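Local coordinates for heme oxygenase (Chlamydomonas reinhardtii, PDB 4RAJ), which probably cleaves heme oxidatively to biliverdin, releasing iron and carbon monoxide, at residues A[148-162]-A[174-188]. Residues are numbered along the deposited sequence; the frame is centred on the assembly and turned at random.
Sequences HLAMASGGQIVKRWA and TAAFDYTGESNNTLR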
loop_
_atom_site.group_PDB
_atom_site.type_symbol
_atom_site.label_atom_id
_atom_site.label_comp_id
_atom_site.label_asym_id
_atom_site.label_seq_id
_atom_site.Cartn_x
_atom_site.Cartn_y
_atom_site.Cartn_z
ATOM N N HIS A 148 1.199 2.521 -2.869
ATOM C CA HIS A 148 2.006 3.589 -2.289
ATOM C C HIS A 148 1.424 4.966 -2.520
ATOM O O HIS A 148 1.558 5.849 -1.682
ATOM C CB HIS A 148 3.420 3.533 -2.842
ATOM C CG HIS A 148 4.221 2.406 -2.294
ATOM N ND1 HIS A 148 4.214 1.148 -2.857
ATOM C CD2 HIS A 148 5.050 2.342 -1.225
ATOM C CE1 HIS A 148 5.014 0.358 -2.161
ATOM N NE2 HIS A 148 5.530 1.055 -1.164
ATOM N N LEU A 149 0.775 5.158 -3.658
ATOM C CA LEU A 149 0.292 6.492 -3.986
ATOM C C LEU A 149 -0.993 6.801 -3.212
ATOM O O LEU A 149 -1.265 7.955 -2.877
ATOM C CB LEU A 149 0.095 6.633 -5.503
ATOM C CG LEU A 149 1.309 7.223 -6.245
ATOM C CD1 LEU A 149 2.598 6.467 -5.961
ATOM C CD2 LEU A 149 1.071 7.305 -7.748
ATOM N N ALA A 150 -1.755 5.769 -2.876
ATOM C CA ALA A 150 -2.944 5.960 -2.045
ATOM C C ALA A 150 -2.556 6.355 -0.618
ATOM O O ALA A 150 -3.219 7.196 -0.004
ATOM C CB ALA A 150 -3.810 4.702 -2.044
ATOM N N MET A 151 -1.474 5.771 -0.095
ATOM C CA MET A 151 -0.987 6.146 1.238
ATOM C C MET A 151 -0.620 7.622 1.298
ATOM O O MET A 151 -0.839 8.294 2.324
ATOM C CB MET A 151 0.216 5.285 1.628
ATOM C CG MET A 151 -0.165 3.810 1.747
ATOM S SD MET A 151 -1.263 3.544 3.164
ATOM C CE MET A 151 -0.142 4.138 4.426
ATOM N N ALA A 152 -0.063 8.114 0.190
ATOM C CA ALA A 152 0.368 9.512 0.074
ATOM C C ALA A 152 -0.822 10.455 -0.131
ATOM O O ALA A 152 -0.690 11.682 -0.026
ATOM C CB ALA A 152 1.362 9.657 -1.076
ATOM N N SER A 153 -1.978 9.853 -0.395
ATOM C CA SER A 153 -3.192 10.556 -0.776
ATOM C C SER A 153 -4.293 10.463 0.271
ATOM O O SER A 153 -4.376 11.292 1.183
ATOM C CB SER A 153 -3.720 9.990 -2.089
ATOM O OG SER A 153 -5.128 10.127 -2.176
ATOM N N GLY A 154 -5.166 9.473 0.095
ATOM C CA GLY A 154 -6.286 9.257 0.991
ATOM C C GLY A 154 -5.820 8.922 2.393
ATOM O O GLY A 154 -6.503 9.217 3.372
ATOM N N GLY A 155 -4.652 8.291 2.484
ATOM C CA GLY A 155 -4.042 7.957 3.765
ATOM C C GLY A 155 -3.940 9.144 4.717
ATOM O O GLY A 155 -3.956 8.963 5.935
ATOM N N GLN A 156 -3.842 10.359 4.175
ATOM C CA GLN A 156 -3.735 11.551 5.018
ATOM C C GLN A 156 -5.027 11.806 5.791
ATOM O O GLN A 156 -5.024 12.465 6.833
ATOM C CB GLN A 156 -3.371 12.781 4.180
ATOM C CG GLN A 156 -2.107 12.601 3.375
ATOM C CD GLN A 156 -0.949 12.115 4.223
ATOM O OE1 GLN A 156 -0.415 12.860 5.048
ATOM N NE2 GLN A 156 -0.556 10.857 4.030
ATOM N N ILE A 157 -6.131 11.280 5.278
ATOM C CA ILE A 157 -7.416 11.438 5.947
ATOM C C ILE A 157 -7.513 10.498 7.145
ATOM O O ILE A 157 -7.950 10.898 8.225
ATOM C CB ILE A 157 -8.591 11.178 4.982
ATOM C CG1 ILE A 157 -8.598 12.228 3.868
ATOM C CG2 ILE A 157 -9.912 11.200 5.727
ATOM C CD1 ILE A 157 -9.538 11.902 2.720
ATOM N N VAL A 158 -7.101 9.248 6.958
ATOM C CA VAL A 158 -7.019 8.299 8.065
ATOM C C VAL A 158 -6.103 8.847 9.155
ATOM O O VAL A 158 -6.407 8.770 10.338
ATOM C CB VAL A 158 -6.493 6.924 7.588
ATOM C CG1 VAL A 158 -6.257 5.999 8.764
ATOM C CG2 VAL A 158 -7.476 6.298 6.606
ATOM N N LYS A 159 -4.978 9.414 8.737
ATOM C CA LYS A 159 -4.012 9.995 9.662
ATOM C C LYS A 159 -4.642 11.085 10.536
ATOM O O LYS A 159 -4.468 11.103 11.762
ATOM C CB LYS A 159 -2.830 10.556 8.868
ATOM C CG LYS A 159 -2.012 11.603 9.567
ATOM C CD LYS A 159 -0.795 11.903 8.721
ATOM C CE LYS A 159 -0.217 13.246 9.047
ATOM N NZ LYS A 159 1.118 13.422 8.416
ATOM N N ARG A 160 -5.393 11.978 9.899
ATOM C CA ARG A 160 -6.049 13.068 10.618
ATOM C C ARG A 160 -7.061 12.561 11.647
ATOM O O ARG A 160 -7.157 13.109 12.761
ATOM C CB ARG A 160 -6.732 14.022 9.630
ATOM C CG ARG A 160 -5.816 15.137 9.130
ATOM C CD ARG A 160 -6.397 15.843 7.910
ATOM N NE ARG A 160 -5.467 15.813 6.782
ATOM C CZ ARG A 160 -5.805 16.037 5.514
ATOM N NH1 ARG A 160 -7.065 16.307 5.198
ATOM N NH2 ARG A 160 -4.881 15.984 4.560
ATOM N N TRP A 161 -7.824 11.536 11.278
ATOM C CA TRP A 161 -8.786 10.928 12.195
ATOM C C TRP A 161 -8.088 10.215 13.342
ATOM O O TRP A 161 -8.491 10.357 14.495
ATOM C CB TRP A 161 -9.708 9.943 11.463
ATOM C CG TRP A 161 -10.921 10.578 10.877
ATOM C CD1 TRP A 161 -11.224 10.707 9.554
ATOM C CD2 TRP A 161 -11.999 11.184 11.597
ATOM N NE1 TRP A 161 -12.426 11.357 9.406
ATOM C CE2 TRP A 161 -12.922 11.658 10.646
ATOM C CE3 TRP A 161 -12.266 11.383 12.955
ATOM C CZ2 TRP A 161 -14.102 12.312 11.010
ATOM C CZ3 TRP A 161 -13.434 12.037 13.314
ATOM C CH2 TRP A 161 -14.338 12.490 12.345
ATOM N N ALA A 162 -7.045 9.451 13.038
ATOM C CA ALA A 162 -6.286 8.782 14.096
ATOM C C ALA A 162 -5.776 9.786 15.125
ATOM O O ALA A 162 -5.901 9.573 16.339
ATOM C CB ALA A 162 -5.113 7.990 13.503
ATOM N N THR A 174 1.206 8.044 13.654
ATOM C CA THR A 174 0.767 8.007 12.258
ATOM C C THR A 174 1.933 7.886 11.299
ATOM O O THR A 174 1.892 8.437 10.194
ATOM C CB THR A 174 -0.072 9.261 11.879
ATOM O OG1 THR A 174 0.738 10.446 11.946
ATOM C CG2 THR A 174 -1.290 9.411 12.812
ATOM N N ALA A 175 2.978 7.166 11.711
ATOM C CA ALA A 175 4.180 7.050 10.883
ATOM C C ALA A 175 3.898 6.338 9.554
ATOM O O ALA A 175 4.578 6.588 8.558
ATOM C CB ALA A 175 5.295 6.332 11.650
ATOM N N ALA A 176 2.887 5.474 9.543
ATOM C CA ALA A 176 2.463 4.799 8.312
ATOM C C ALA A 176 2.060 5.802 7.236
ATOM O O ALA A 176 2.189 5.528 6.039
ATOM C CB ALA A 176 1.297 3.848 8.599
ATOM N N PHE A 177 1.562 6.956 7.677
ATOM C CA PHE A 177 1.029 7.991 6.793
ATOM C C PHE A 177 1.881 9.274 6.756
ATOM O O PHE A 177 1.472 10.274 6.158
ATOM C CB PHE A 177 -0.395 8.340 7.232
ATOM C CG PHE A 177 -1.287 7.134 7.371
ATOM C CD1 PHE A 177 -1.767 6.486 6.248
ATOM C CD2 PHE A 177 -1.633 6.646 8.624
ATOM C CE1 PHE A 177 -2.578 5.370 6.377
ATOM C CE2 PHE A 177 -2.449 5.535 8.758
ATOM C CZ PHE A 177 -2.920 4.895 7.638
ATOM N N ASP A 178 3.050 9.245 7.383
ATOM C CA ASP A 178 3.891 10.443 7.449
ATOM C C ASP A 178 4.915 10.513 6.309
ATOM O O ASP A 178 5.450 9.489 5.868
ATOM C CB ASP A 178 4.636 10.520 8.783
ATOM C CG ASP A 178 3.715 10.779 9.972
ATOM O OD1 ASP A 178 2.548 11.216 9.797
ATOM O OD2 ASP A 178 4.168 10.530 11.098
ATOM N N TYR A 179 5.187 11.735 5.858
ATOM C CA TYR A 179 6.187 11.990 4.826
ATOM C C TYR A 179 7.043 13.157 5.274
ATOM O O TYR A 179 6.839 14.290 4.848
ATOM C CB TYR A 179 5.520 12.284 3.474
ATOM C CG TYR A 179 4.752 11.071 2.968
ATOM C CD1 TYR A 179 3.455 10.814 3.420
ATOM C CD2 TYR A 179 5.323 10.184 2.066
ATOM C CE1 TYR A 179 2.746 9.691 2.991
ATOM C CE2 TYR A 179 4.617 9.054 1.620
ATOM C CZ TYR A 179 3.333 8.820 2.092
ATOM O OH TYR A 179 2.618 7.710 1.682
ATOM N N THR A 180 8.006 12.869 6.140
ATOM C CA THR A 180 8.757 13.923 6.820
ATOM C C THR A 180 9.998 14.395 6.050
ATOM O O THR A 180 10.675 15.333 6.482
ATOM C CB THR A 180 9.196 13.453 8.204
ATOM O OG1 THR A 180 10.096 12.349 8.053
ATOM C CG2 THR A 180 7.987 13.008 9.011
ATOM N N GLY A 181 10.299 13.750 4.925
ATOM C CA GLY A 181 11.393 14.187 4.073
ATOM C C GLY A 181 10.850 14.828 2.807
ATOM O O GLY A 181 10.358 15.947 2.830
ATOM N N GLU A 182 10.938 14.109 1.692
ATOM C CA GLU A 182 10.249 14.510 0.467
ATOM C C GLU A 182 8.738 14.574 0.713
ATOM O O GLU A 182 8.184 13.685 1.350
ATOM C CB GLU A 182 10.549 13.517 -0.660
ATOM C CG GLU A 182 10.237 14.022 -2.055
ATOM C CD GLU A 182 11.269 15.003 -2.566
ATOM O OE1 GLU A 182 12.414 14.578 -2.835
ATOM O OE2 GLU A 182 10.936 16.200 -2.694
ATOM N N SER A 183 8.065 15.598 0.195
ATOM C CA SER A 183 6.625 15.725 0.447
ATOM C C SER A 183 5.838 14.613 -0.240
ATOM O O SER A 183 6.261 14.102 -1.273
ATOM C CB SER A 183 6.104 17.073 -0.027
ATOM O OG SER A 183 6.124 17.150 -1.447
ATOM N N ASN A 184 4.689 14.259 0.331
ATOM C CA ASN A 184 3.816 13.263 -0.284
ATOM C C ASN A 184 3.415 13.701 -1.692
ATOM O O ASN A 184 3.401 12.898 -2.625
ATOM C CB ASN A 184 2.569 12.996 0.591
ATOM C CG ASN A 184 1.796 14.266 0.952
ATOM O OD1 ASN A 184 2.369 15.345 1.107
ATOM N ND2 ASN A 184 0.479 14.133 1.099
ATOM N N ASN A 185 3.127 14.988 -1.849
ATOM C CA ASN A 185 2.728 15.513 -3.151
ATOM C C ASN A 185 3.816 15.362 -4.204
ATOM O O ASN A 185 3.532 14.978 -5.337
ATOM C CB ASN A 185 2.321 16.977 -3.028
ATOM C CG ASN A 185 1.151 17.167 -2.093
ATOM O OD1 ASN A 185 0.131 16.480 -2.210
ATOM N ND2 ASN A 185 1.284 18.102 -1.159
ATOM N N THR A 186 5.059 15.655 -3.830
ATOM C CA THR A 186 6.165 15.525 -4.776
ATOM C C THR A 186 6.403 14.060 -5.140
ATOM O O THR A 186 6.594 13.731 -6.314
ATOM C CB THR A 186 7.463 16.159 -4.215
ATOM O OG1 THR A 186 7.270 17.569 -4.050
ATOM C CG2 THR A 186 8.645 15.933 -5.160
ATOM N N LEU A 187 6.371 13.178 -4.142
ATOM C CA LEU A 187 6.624 11.754 -4.387
ATOM C C LEU A 187 5.582 11.176 -5.325
ATOM O O LEU A 187 5.884 10.422 -6.253
ATOM C CB LEU A 187 6.625 10.969 -3.076
ATOM C CG LEU A 187 7.808 11.272 -2.153
ATOM C CD1 LEU A 187 7.487 10.807 -0.740
ATOM C CD2 LEU A 187 9.043 10.570 -2.678
ATOM N N ARG A 188 4.339 11.552 -5.084
ATOM C CA ARG A 188 3.247 11.023 -5.882
ATOM C C ARG A 188 3.317 11.533 -7.327
ATOM O O ARG A 188 3.176 10.739 -8.258
ATOM C CB ARG A 188 1.913 11.352 -5.219
ATOM C CG ARG A 188 0.768 11.490 -6.162
ATOM C CD ARG A 188 -0.564 11.285 -5.465
ATOM N NE ARG A 188 -1.453 10.597 -6.396
ATOM C CZ ARG A 188 -2.665 10.146 -6.106
ATOM N NH1 ARG A 188 -3.149 10.337 -4.903
ATOM N NH2 ARG A 188 -3.401 9.523 -7.024
HETATM O O HOH W 1 3.740 6.108 0.007
#
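Gln156 donates from NE2 to two carbonyls at once: across the contact to Phe177 O (3.0 Å), along a lone pair, and back to Met151 O within its own segment. Both acceptors lie near the amide plane, which fixes the rotation of the group beside the edge of the Tyr179 ring. A leucine in its place would probably leave the carbonyls of Met151 and Phe177 without this shared donor. Farther along, Asn184 ND2 reaches Ala152 O (2.9 Å), while one water links His148 O to the Tyr179 hydroxyl.

The charged pair is Lys159 NZ with Asp178 OD1 (3.0 Å). With CG anti to the backbone N (chi1 159°) and the chain extended beyond it, the lysine runs past Thr174 to the carboxylate. Thr174 OG1 bonds the same oxygen from the opposite face of its plane.

Among apolar groups, Phe177 fits against Gly155, where a side chain would collide with the ring. Val158 CB lies over one face, its CG1 3.7 Å from Phe177 CZ. Met151 CE touches Phe177 CE1 at 3.4 Å, and its SD makes an oblique Met-aromatic contact, 5.1 Å from the ring centroid. Residues 174-183 and the start of helix 184-200 thus pack against the glycine-containing break between helices 140-151 and 155-165, consistent with the kinked distal helix of the heme oxygenase fold; Ala150 lines a pocket holding a polyether, and Phe177 lies near that molecule.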